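Long-range contacts in 5-formaminoimidazole-4-carboxamide-1-(beta)-D-ribofuranosyl 5'-monophosphate synthetase (Methanocaldococcus jannaschii, PDB 2R7M), which catalyses the ATP- and formate-dependent formylation of the purine precursor AICAR to FAICAR, without folates, in the de novo route to IMP: residues 25-30 with 90-95; 150-155 with 199-204; 293-298 with 314-319. One frame throughout, in Å; residues are numbered along the deposited sequence.

Contact 1 (25-30 with 90-95); sequences GSHTSL and VPHGSF. With AMP (adenosine monophosphate), chain F.
His27 and Ser94 mark the closest backbone approach, their CA atoms 5.7 Å apart, where the loops after strands 20-24 and 87-89 turn into helices 29-38 and 93-99. These strands are neighbours in a four-stranded parallel sheet of order 3-2-1-4, so the contact lies where two Rossmann-like strand-to-helix turns meet. The two histidines run antiparallel past one another. The ring planes of His27 and His92 are nearly parallel, 18° apart, but so displaced that the rings barely overlap. Over one face of the His92 ring comes His27 CB, 3.7 Å from its centroid, a CH-pi contact. In turn the His27 ring lies against the start of helix 93-99, with Gly93 CA making a CH-pi contact 3.8 Å from the His27 centroid. Glycine, with no side chain, lets the His27 ring lie directly on the backbone. CG of His27 stands anti to the backbone N (chi1 -165°), which carries the ring across Gly93, and a hydrogen bond of 3.0 Å between His27 ND1 and Thr28 OG1 fixes its rotation. His92 NE2 is hydrogen-bonded to Leu24 O. Beside the rings, Ser26 OG and Ser94 OG share a hydrogen bond of 3.1 Å, although the position of Ser94 OG is less certain. The bound AMP has its O4' 3.4 Å from His27 NE2, near the ring plane, and is also hydrogen-bonded to Asn258 and to Arg264 and Ser266 of a second subunit. His27 and Ser94 bind AICAR; AMP occupies this place, consistent with a polar wall suited to the ribose phosphate of AICAR.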
loop_
_atom_site.group_PDB
_atom_site.type_symbol
_atom_site.label_atom_id
_atom_site.label_comp_id
_atom_site.label_asym_id
_atom_site.label_seq_id
_atom_site.Cartn_x
_atom_site.Cartn_y
_atom_site.Cartn_z
ATOM N N GLY A 25 -25.596 -13.937 6.067
ATOM C CA GLY A 25 -24.850 -14.174 4.848
ATOM C C GLY A 25 -25.704 -13.996 3.604
ATOM O O GLY A 25 -26.175 -14.974 3.031
ATOM N N SER A 26 -25.893 -12.743 3.197
ATOM C CA SER A 26 -26.642 -12.405 1.996
ATOM C C SER A 26 -26.677 -10.900 1.810
ATOM O O SER A 26 -26.183 -10.147 2.645
ATOM C CB SER A 26 -28.075 -12.947 2.080
ATOM O OG SER A 26 -28.821 -12.612 0.921
ATOM N N HIS A 27 -27.268 -10.464 0.702
ATOM C CA HIS A 27 -27.520 -9.042 0.448
ATOM C C HIS A 27 -26.270 -8.178 0.205
ATOM O O HIS A 27 -25.971 -7.817 -0.933
ATOM C CB HIS A 27 -28.377 -8.444 1.565
ATOM C CG HIS A 27 -28.980 -7.119 1.217
ATOM N ND1 HIS A 27 -28.450 -5.924 1.655
ATOM C CD2 HIS A 27 -30.068 -6.799 0.470
ATOM C CE1 HIS A 27 -29.184 -4.923 1.199
ATOM N NE2 HIS A 27 -30.172 -5.427 0.477
ATOM N N THR A 28 -25.564 -7.835 1.279
ATOM C CA THR A 28 -24.380 -6.980 1.210
ATOM C C THR A 28 -23.319 -7.451 2.208
ATOM O O THR A 28 -22.468 -6.669 2.633
ATOM C CB THR A 28 -24.733 -5.525 1.591
ATOM O OG1 THR A 28 -25.622 -5.533 2.714
ATOM C CG2 THR A 28 -25.392 -4.769 0.422
ATOM N N SER A 29 -23.380 -8.719 2.600
ATOM C CA SER A 29 -22.590 -9.193 3.735
ATOM C C SER A 29 -21.118 -9.422 3.399
ATOM O O SER A 29 -20.276 -9.413 4.280
ATOM C CB SER A 29 -23.196 -10.465 4.329
ATOM O OG SER A 29 -23.024 -11.554 3.439
ATOM N N LEU A 30 -20.815 -9.637 2.126
ATOM C CA LEU A 30 -19.434 -9.819 1.694
ATOM C C LEU A 30 -18.519 -8.640 2.046
ATOM O O LEU A 30 -17.393 -8.856 2.483
ATOM C CB LEU A 30 -19.358 -10.106 0.196
ATOM C CG LEU A 30 -19.753 -11.508 -0.261
ATOM C CD1 LEU A 30 -19.570 -11.617 -1.766
ATOM C CD2 LEU A 30 -18.918 -12.552 0.463
ATOM N N VAL A 90 -25.129 -6.062 12.015
ATOM C CA VAL A 90 -25.324 -5.028 10.987
ATOM C C VAL A 90 -26.514 -5.420 10.114
ATOM O O VAL A 90 -26.479 -6.440 9.418
ATOM C CB VAL A 90 -24.037 -4.757 10.150
ATOM C CG1 VAL A 90 -24.333 -3.856 8.943
ATOM C CG2 VAL A 90 -22.960 -4.112 11.034
ATOM N N PRO A 91 -27.595 -4.631 10.188
ATOM C CA PRO A 91 -28.810 -5.001 9.478
ATOM C C PRO A 91 -28.732 -4.690 7.988
ATOM O O PRO A 91 -28.027 -3.766 7.557
ATOM C CB PRO A 91 -29.877 -4.129 10.144
ATOM C CG PRO A 91 -29.149 -2.911 10.560
ATOM C CD PRO A 91 -27.751 -3.366 10.930
ATOM N N HIS A 92 -29.458 -5.475 7.209
ATOM C CA HIS A 92 -29.562 -5.236 5.785
ATOM C C HIS A 92 -30.854 -5.834 5.222
ATOM O O HIS A 92 -31.558 -6.568 5.915
ATOM C CB HIS A 92 -28.319 -5.759 5.063
ATOM C CG HIS A 92 -28.076 -7.227 5.228
ATOM N ND1 HIS A 92 -29.031 -8.179 4.947
ATOM C CD2 HIS A 92 -26.960 -7.909 5.584
ATOM C CE1 HIS A 92 -28.524 -9.383 5.141
ATOM N NE2 HIS A 92 -27.268 -9.248 5.529
ATOM N N GLY A 93 -31.160 -5.506 3.971
ATOM C CA GLY A 93 -32.395 -5.941 3.326
ATOM C C GLY A 93 -32.837 -7.362 3.626
ATOM O O GLY A 93 -33.970 -7.584 4.048
ATOM N N SER A 94 -31.943 -8.322 3.396
ATOM C CA SER A 94 -32.260 -9.741 3.566
ATOM C C SER A 94 -32.504 -10.131 5.016
ATOM O O SER A 94 -33.347 -10.986 5.300
ATOM C CB SER A 94 -31.138 -10.617 3.009
ATOM O OG SER A 94 -31.265 -10.793 1.615
ATOM N N PHE A 95 -31.747 -9.523 5.926
ATOM C CA PHE A 95 -31.843 -9.858 7.338
ATOM C C PHE A 95 -33.215 -9.481 7.871
ATOM O O PHE A 95 -33.841 -10.246 8.607
ATOM C CB PHE A 95 -30.759 -9.141 8.145
ATOM C CG PHE A 95 -31.013 -9.142 9.621
ATOM C CD1 PHE A 95 -30.801 -10.294 10.374
ATOM C CD2 PHE A 95 -31.478 -8.003 10.257
ATOM C CE1 PHE A 95 -31.040 -10.306 11.733
ATOM C CE2 PHE A 95 -31.722 -8.005 11.619
ATOM C CZ PHE A 95 -31.503 -9.160 12.356
HETATM P P AMP F . -32.591 -10.753 -1.572
HETATM O O1P AMP F . -33.905 -11.051 -2.262
HETATM O O2P AMP F . -32.417 -11.488 -0.262
HETATM O O3P AMP F . -31.380 -10.833 -2.471
HETATM O "O5'" AMP F . -32.646 -9.191 -1.181
HETATM C "C5'" AMP F . -33.684 -8.640 -0.376
HETATM C "C4'" AMP F . -34.163 -7.308 -0.968
HETATM O "O4'" AMP F . -33.121 -6.321 -0.987
HETATM C "C3'" AMP F . -34.666 -7.430 -2.404
HETATM O "O3'" AMP F . -36.084 -7.550 -2.422
HETATM C "C2'" AMP F . -34.228 -6.153 -3.094
HETATM O "O2'" AMP F . -35.264 -5.167 -3.102
HETATM C "C1'" AMP F . -33.095 -5.620 -2.240
HETATM N N9 AMP F . -31.816 -5.883 -2.949
HETATM C C8 AMP F . -31.096 -7.011 -2.843
HETATM N N7 AMP F . -29.984 -6.944 -3.606
HETATM C C5 AMP F . -29.981 -5.748 -4.218
HETATM C C6 AMP F . -29.085 -5.047 -5.162
HETATM N N6 AMP F . -27.949 -5.646 -5.610
HETATM N N1 AMP F . -29.454 -3.807 -5.569
HETATM C C2 AMP F . -30.581 -3.223 -5.130
HETATM N N3 AMP F . -31.439 -3.805 -4.275
HETATM C C4 AMP F . -31.196 -5.050 -3.790
#

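Contact 2 (150-155 with 199-204); sequences DGTVIV and EEYVVG. With AMP (adenosine monophosphate), chain E.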
loop_
_atom_site.group_PDB
_atom_site.type_symbol
_atom_site.label_atom_id
_atom_site.label_comp_id
_atom_site.label_asym_id
_atom_site.label_seq_id
_atom_site.Cartn_x
_atom_site.Cartn_y
_atom_site.Cartn_z
ATOM N N ASP A 150 -52.933 11.037 -16.595
ATOM C CA ASP A 150 -52.905 12.052 -17.649
ATOM C C ASP A 150 -51.535 12.124 -18.327
ATOM O O ASP A 150 -51.208 13.101 -19.001
ATOM C CB ASP A 150 -53.258 13.423 -17.070
ATOM C CG ASP A 150 -52.261 13.884 -16.010
ATOM O OD1 ASP A 150 -51.342 13.109 -15.663
ATOM O OD2 ASP A 150 -52.396 15.025 -15.520
ATOM N N GLY A 151 -50.728 11.090 -18.131
ATOM C CA GLY A 151 -49.392 11.033 -18.708
ATOM C C GLY A 151 -48.906 9.606 -18.629
ATOM O O GLY A 151 -49.692 8.701 -18.357
ATOM N N THR A 152 -47.617 9.392 -18.866
ATOM C CA THR A 152 -47.057 8.065 -18.667
ATOM C C THR A 152 -46.833 7.848 -17.172
ATOM O O THR A 152 -46.283 8.707 -16.473
ATOM C CB THR A 152 -45.768 7.839 -19.484
ATOM O OG1 THR A 152 -46.032 8.116 -20.864
ATOM C CG2 THR A 152 -45.294 6.399 -19.364
ATOM N N VAL A 153 -47.311 6.713 -16.679
ATOM C CA VAL A 153 -47.174 6.384 -15.274
ATOM C C VAL A 153 -46.554 5.009 -15.162
ATOM O O VAL A 153 -46.534 4.245 -16.134
ATOM C CB VAL A 153 -48.540 6.361 -14.521
ATOM C CG1 VAL A 153 -49.178 7.749 -14.472
ATOM C CG2 VAL A 153 -49.482 5.346 -15.134
ATOM N N ILE A 154 -46.039 4.693 -13.980
ATOM C CA ILE A 154 -45.619 3.332 -13.702
ATOM C C ILE A 154 -46.489 2.857 -12.557
ATOM O O ILE A 154 -46.825 3.640 -11.670
ATOM C CB ILE A 154 -44.103 3.244 -13.337
ATOM C CG1 ILE A 154 -43.670 1.783 -13.156
ATOM C CG2 ILE A 154 -43.799 4.089 -12.098
ATOM C CD1 ILE A 154 -42.181 1.606 -12.866
ATOM N N VAL A 155 -46.869 1.588 -12.574
ATOM C CA VAL A 155 -47.788 1.094 -11.554
ATOM C C VAL A 155 -47.180 -0.052 -10.762
ATOM O O VAL A 155 -46.823 -1.083 -11.327
ATOM C CB VAL A 155 -49.150 0.650 -12.156
ATOM C CG1 VAL A 155 -50.140 0.354 -11.040
ATOM C CG2 VAL A 155 -49.693 1.723 -13.083
ATOM N N GLU A 199 -47.801 6.106 -10.078
ATOM C CA GLU A 199 -47.045 7.346 -9.999
ATOM C C GLU A 199 -46.474 7.752 -11.338
ATOM O O GLU A 199 -46.333 6.939 -12.251
ATOM C CB GLU A 199 -45.930 7.264 -8.937
ATOM C CG GLU A 199 -44.941 6.098 -9.108
ATOM C CD GLU A 199 -43.765 6.169 -8.130
ATOM O OE1 GLU A 199 -43.978 6.483 -6.940
ATOM O OE2 GLU A 199 -42.619 5.905 -8.548
ATOM N N GLU A 200 -46.156 9.031 -11.442
ATOM C CA GLU A 200 -45.462 9.571 -12.589
ATOM C C GLU A 200 -44.289 8.683 -13.007
ATOM O O GLU A 200 -43.489 8.271 -12.170
ATOM C CB GLU A 200 -44.952 10.962 -12.223
ATOM C CG GLU A 200 -44.141 11.632 -13.288
ATOM C CD GLU A 200 -43.596 12.955 -12.831
ATOM O OE1 GLU A 200 -43.747 13.286 -11.627
ATOM O OE2 GLU A 200 -43.018 13.668 -13.680
ATOM N N TYR A 201 -44.191 8.383 -14.298
ATOM C CA TYR A 201 -43.021 7.699 -14.833
ATOM C C TYR A 201 -41.948 8.760 -15.062
ATOM O O TYR A 201 -42.105 9.639 -15.917
ATOM C CB TYR A 201 -43.343 6.960 -16.142
ATOM C CG TYR A 201 -42.220 6.045 -16.590
ATOM C CD1 TYR A 201 -42.238 4.691 -16.276
ATOM C CD2 TYR A 201 -41.122 6.541 -17.295
ATOM C CE1 TYR A 201 -41.197 3.847 -16.659
ATOM C CE2 TYR A 201 -40.076 5.703 -17.677
ATOM C CZ TYR A 201 -40.119 4.362 -17.354
ATOM O OH TYR A 201 -39.090 3.522 -17.737
ATOM N N VAL A 202 -40.877 8.712 -14.272
ATOM C CA VAL A 202 -39.778 9.658 -14.461
ATOM C C VAL A 202 -38.806 9.113 -15.507
ATOM O O VAL A 202 -38.307 7.996 -15.387
ATOM C CB VAL A 202 -39.053 10.014 -13.131
ATOM C CG1 VAL A 202 -37.900 10.982 -13.386
ATOM C CG2 VAL A 202 -40.043 10.633 -12.127
ATOM N N VAL A 203 -38.575 9.907 -16.545
ATOM C CA VAL A 203 -37.685 9.532 -17.640
ATOM C C VAL A 203 -36.317 10.189 -17.435
ATOM O O VAL A 203 -36.178 11.413 -17.515
ATOM C CB VAL A 203 -38.279 9.945 -19.014
ATOM C CG1 VAL A 203 -37.395 9.460 -20.158
ATOM C CG2 VAL A 203 -39.710 9.419 -19.163
ATOM N N GLY A 204 -35.305 9.378 -17.148
ATOM C CA GLY A 204 -34.003 9.937 -16.828
ATOM C C GLY A 204 -32.948 8.910 -16.479
ATOM O O GLY A 204 -33.148 7.706 -16.631
HETATM P P AMP E . -39.019 0.067 -6.990
HETATM O O1P AMP E . -37.680 0.130 -6.296
HETATM O O2P AMP E . -39.711 -1.265 -6.930
HETATM O O3P AMP E . -39.863 1.291 -6.731
HETATM O "O5'" AMP E . -38.713 0.217 -8.559
HETATM C "C5'" AMP E . -38.259 -0.877 -9.340
HETATM C "C4'" AMP E . -37.663 -0.253 -10.588
HETATM O "O4'" AMP E . -38.696 0.371 -11.363
HETATM C "C3'" AMP E . -36.695 0.872 -10.239
HETATM O "O3'" AMP E . -35.361 0.420 -9.973
HETATM C "C2'" AMP E . -36.775 1.762 -11.462
HETATM O "O2'" AMP E . -35.838 1.331 -12.451
HETATM C "C1'" AMP E . -38.209 1.572 -11.960
HETATM N N9 AMP E . -38.988 2.710 -11.431
HETATM C C8 AMP E . -39.456 2.807 -10.170
HETATM N N7 AMP E . -40.099 3.983 -9.974
HETATM C C5 AMP E . -40.057 4.657 -11.142
HETATM C C6 AMP E . -40.569 5.952 -11.637
HETATM N N6 AMP E . -41.250 6.789 -10.819
HETATM N N1 AMP E . -40.299 6.284 -12.915
HETATM C C2 AMP E . -39.603 5.467 -13.734
HETATM N N3 AMP E . -39.118 4.272 -13.357
HETATM C C4 AMP E . -39.305 3.822 -12.094
HETATM O O HOH W 1 -43.760 10.367 -17.906
#
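Tyr201 turns its edge to Ile154, whose CB is 3.8 Å from Tyr201 CD1, and offers a face to the adenine of a bound AMP, which tips its C2 edge toward it: C2 lies over the ring centre, the two planes well tilted. Chi1 of -170° sends the tyrosine ring toward residues 152-154, and chi2 of 96° turns its edge to Ile154. Thr152 and Tyr201 extend together, Thr152 CG2 3.8 Å from Tyr201 CB, while the threonine hydroxyl bonds to Ser170. Ile154 and Glu199 also point the same way, Ile154 CG2 packing on Glu199 CG at 3.8 Å. A long branched apolar chain suits position 154: its CB packs at the edge of the tyrosine ring while CD1 reaches the purine, 3.7 Å from N9 of AMP. The backbones underneath are antiparallel strands 153-156 and 197-200: Ile154 and Glu199 form a hydrogen-bonded pair with two nearly straight bonds, and Tyr201 N donates to Thr152 O at 3.0 Å just beyond the pairing. A water bridges Thr152 O, weakly, and Tyr201 O. At the polar edge of the base, N6 donates to Glu199 OE2 at 2.8 Å and weakly to Glu200 O, while Val202 N donates to N1 at 2.8 Å. Glu199 OE2 also forms a salt bridge with Lys156, which would favour its charged form. Residues 199-202 bind ATP in this ATP-grasp fold; the bonding pattern at N6 and N1 is consistent with recognition of adenine, while Ile154 CD1 packs on the purine face and the Tyr201 ring receives its C2 edge.

Contact 3 (293-298 with 314-319); sequences PFCLQS and RVDGGT. With AMP (adenosine monophosphate), chain F.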
loop_
_atom_site.group_PDB
_atom_site.type_symbol
_atom_site.label_atom_id
_atom_site.label_comp_id
_atom_site.label_asym_id
_atom_site.label_seq_id
_atom_site.Cartn_x
_atom_site.Cartn_y
_atom_site.Cartn_z
ATOM N N PRO A 293 -25.372 4.048 7.081
ATOM C CA PRO A 293 -25.649 3.975 5.639
ATOM C C PRO A 293 -27.111 4.237 5.248
ATOM O O PRO A 293 -28.022 3.704 5.875
ATOM C CB PRO A 293 -25.265 2.536 5.282
ATOM C CG PRO A 293 -25.418 1.772 6.558
ATOM C CD PRO A 293 -25.062 2.729 7.664
ATOM N N PHE A 294 -27.315 5.068 4.226
ATOM C CA PHE A 294 -28.634 5.216 3.595
ATOM C C PHE A 294 -28.508 5.578 2.116
ATOM O O PHE A 294 -27.516 6.181 1.693
ATOM C CB PHE A 294 -29.555 6.201 4.355
ATOM C CG PHE A 294 -29.123 7.649 4.293
ATOM C CD1 PHE A 294 -29.717 8.526 3.391
ATOM C CD2 PHE A 294 -28.152 8.143 5.157
ATOM C CE1 PHE A 294 -29.335 9.858 3.333
ATOM C CE2 PHE A 294 -27.766 9.484 5.106
ATOM C CZ PHE A 294 -28.358 10.340 4.196
ATOM N N CYS A 295 -29.512 5.181 1.340
ATOM C CA CYS A 295 -29.495 5.335 -0.116
ATOM C C CYS A 295 -30.714 6.106 -0.618
ATOM O O CYS A 295 -31.852 5.788 -0.266
ATOM C CB CYS A 295 -29.469 3.951 -0.774
ATOM S SG CYS A 295 -29.397 3.948 -2.575
ATOM N N LEU A 296 -30.473 7.120 -1.440
ATOM C CA LEU A 296 -31.538 7.731 -2.224
ATOM C C LEU A 296 -31.477 7.179 -3.638
ATOM O O LEU A 296 -30.491 7.381 -4.348
ATOM C CB LEU A 296 -31.403 9.257 -2.240
ATOM C CG LEU A 296 -31.636 9.908 -0.875
ATOM C CD1 LEU A 296 -31.655 11.433 -0.991
ATOM C CD2 LEU A 296 -32.917 9.385 -0.242
ATOM N N GLN A 297 -32.517 6.459 -4.041
ATOM C CA GLN A 297 -32.587 5.913 -5.400
ATOM C C GLN A 297 -33.361 6.878 -6.287
ATOM O O GLN A 297 -34.577 7.009 -6.181
ATOM C CB GLN A 297 -33.239 4.542 -5.373
ATOM C CG GLN A 297 -32.538 3.612 -4.410
ATOM C CD GLN A 297 -33.457 2.580 -3.823
ATOM O OE1 GLN A 297 -33.576 2.463 -2.602
ATOM N NE2 GLN A 297 -34.114 1.814 -4.688
ATOM N N SER A 298 -32.640 7.570 -7.151
ATOM C CA SER A 298 -33.208 8.680 -7.889
ATOM C C SER A 298 -33.081 8.546 -9.408
ATOM O O SER A 298 -32.412 7.647 -9.927
ATOM C CB SER A 298 -32.566 9.985 -7.416
ATOM O OG SER A 298 -31.157 9.906 -7.525
ATOM N N ARG A 314 -31.125 1.678 5.622
ATOM C CA ARG A 314 -29.921 0.956 5.996
ATOM C C ARG A 314 -29.065 0.762 4.751
ATOM O O ARG A 314 -29.260 1.454 3.754
ATOM C CB ARG A 314 -30.256 -0.379 6.673
ATOM C CG ARG A 314 -31.518 -1.040 6.171
ATOM C CD ARG A 314 -31.407 -1.409 4.718
ATOM N NE ARG A 314 -32.648 -1.989 4.227
ATOM C CZ ARG A 314 -32.801 -2.500 3.012
ATOM N NH1 ARG A 314 -33.974 -3.005 2.654
ATOM N NH2 ARG A 314 -31.785 -2.511 2.157
ATOM N N VAL A 315 -28.113 -0.163 4.804
ATOM C CA VAL A 315 -27.233 -0.387 3.669
ATOM C C VAL A 315 -28.029 -0.976 2.501
ATOM O O VAL A 315 -28.865 -1.853 2.701
ATOM C CB VAL A 315 -26.001 -1.261 4.052
ATOM C CG1 VAL A 315 -26.414 -2.680 4.410
ATOM C CG2 VAL A 315 -24.937 -1.221 2.962
ATOM N N ASP A 316 -27.772 -0.453 1.301
ATOM C CA ASP A 316 -28.476 -0.825 0.072
ATOM C C ASP A 316 -27.602 -1.741 -0.796
ATOM O O ASP A 316 -26.376 -1.591 -0.835
ATOM C CB ASP A 316 -28.857 0.455 -0.692
ATOM C CG ASP A 316 -29.475 0.181 -2.064
ATOM O OD1 ASP A 316 -30.719 0.191 -2.170
ATOM O OD2 ASP A 316 -28.725 -0.024 -3.042
ATOM N N GLY A 317 -28.235 -2.680 -1.496
ATOM C CA GLY A 317 -27.517 -3.683 -2.295
ATOM C C GLY A 317 -26.516 -3.126 -3.289
ATOM O O GLY A 317 -25.567 -3.806 -3.671
ATOM N N GLY A 318 -26.734 -1.891 -3.723
ATOM C CA GLY A 318 -25.868 -1.264 -4.712
ATOM C C GLY A 318 -24.446 -0.977 -4.238
ATOM O O GLY A 318 -23.579 -0.669 -5.053
ATOM N N THR A 319 -24.205 -1.071 -2.929
ATOM C CA THR A 319 -22.870 -0.817 -2.370
ATOM C C THR A 319 -21.914 -1.916 -2.787
ATOM O O THR A 319 -20.700 -1.775 -2.665
ATOM C CB THR A 319 -22.871 -0.716 -0.830
ATOM O OG1 THR A 319 -23.536 -1.854 -0.258
ATOM C CG2 THR A 319 -23.564 0.542 -0.376
HETATM P P AMP F . -32.591 -10.753 -1.572
HETATM O O1P AMP F . -33.905 -11.051 -2.262
HETATM O O2P AMP F . -32.417 -11.488 -0.262
HETATM O O3P AMP F . -31.380 -10.833 -2.471
HETATM O "O5'" AMP F . -32.646 -9.191 -1.181
HETATM C "C5'" AMP F . -33.684 -8.640 -0.376
HETATM C "C4'" AMP F . -34.163 -7.308 -0.968
HETATM O "O4'" AMP F . -33.121 -6.321 -0.987
HETATM C "C3'" AMP F . -34.666 -7.430 -2.404
HETATM O "O3'" AMP F . -36.084 -7.550 -2.422
HETATM C "C2'" AMP F . -34.228 -6.153 -3.094
HETATM O "O2'" AMP F . -35.264 -5.167 -3.102
HETATM C "C1'" AMP F . -33.095 -5.620 -2.240
HETATM N N9 AMP F . -31.816 -5.883 -2.949
HETATM C C8 AMP F . -31.096 -7.011 -2.843
HETATM N N7 AMP F . -29.984 -6.944 -3.606
HETATM C C5 AMP F . -29.981 -5.748 -4.218
HETATM C C6 AMP F . -29.085 -5.047 -5.162
HETATM N N6 AMP F . -27.949 -5.646 -5.610
HETATM N N1 AMP F . -29.454 -3.807 -5.569
HETATM C C2 AMP F . -30.581 -3.223 -5.130
HETATM N N3 AMP F . -31.439 -3.805 -4.275
HETATM C C4 AMP F . -31.196 -5.050 -3.790
#
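Cys295 and Asp316 touch through their methylene groups, Cys295 CB lying 3.6 Å from Asp316 CB, and the sulfur sits over the face of the carboxylate, Cys295 SG 3.8 Å from Asp316 CG. A small, weakly polar thiol suits a place on the strand facing a carboxylate. Further along the same face, Gln297 crosses the end of Asp316, the amide and carboxylate planes 51° apart. At the other end Pro293 CG rests 4.0 Å from Val315 CB, a pair of compact apolar groups that pack without any polar demand. No hydrogen bond spans the two segments; the loop is held over the strand by side-chain packing, by its own internal bonds and by bonds to residues beyond the two segments.

Strand 292-300 belongs to the five-stranded antiparallel sheet of the ATP-grasp fold and pairs with strand 306-312; residues 314-319 follow that neighbour and fold back over the face carrying Pro293, Cys295 and Gln297. Gln297 is a predicted magnesium ligand, as is nearby Glu310.

Asp316 organises the turn. With CG anti to the backbone N (chi1 174°), its OD2 accepts from Gly318 N at 2.8 Å from above the carboxylate plane, closing an Asx turn, while OD1 makes a salt bridge with Arg228. Its carbonyl oxygen takes two donors from Thr319: OG1 at 2.9 Å and the backbone N at 3.1 Å. Gly317 CA faces the AMP base 3.5 Å from C6; the bare CA of the glycine allows the base this close. Arg314 curls back so that its NH2 donates to Val315 O, with the oxygen nearly in the guanidinium plane, and its NE forms a salt bridge with Glu122. Beyond these, Met339 of helix 339-353 packs on Pro293, Val315 and Thr319.

Overall arrangement
All three contacts are largely buried, but they differ in place and chemistry. Contacts 1 and 3 lie near the centre of the folded subunit, with centres 12 Å apart, and touch directly: Thr28 and His27 meet Val315, and Gly93 meets Arg314. Thus a turn of the Rossmann-like part and a loop of the ATP-grasp part line the same AMP molecule, one beside its ribose and phosphate, the other under its base. Contact 2 is farther out, 31 Å from contact 1 between centres, and holds a different AMP. It alone is a paired-strand contact with backbone bonds across it, whereas contact 1 relies on imidazoles and hydroxyls and contact 3 on packing.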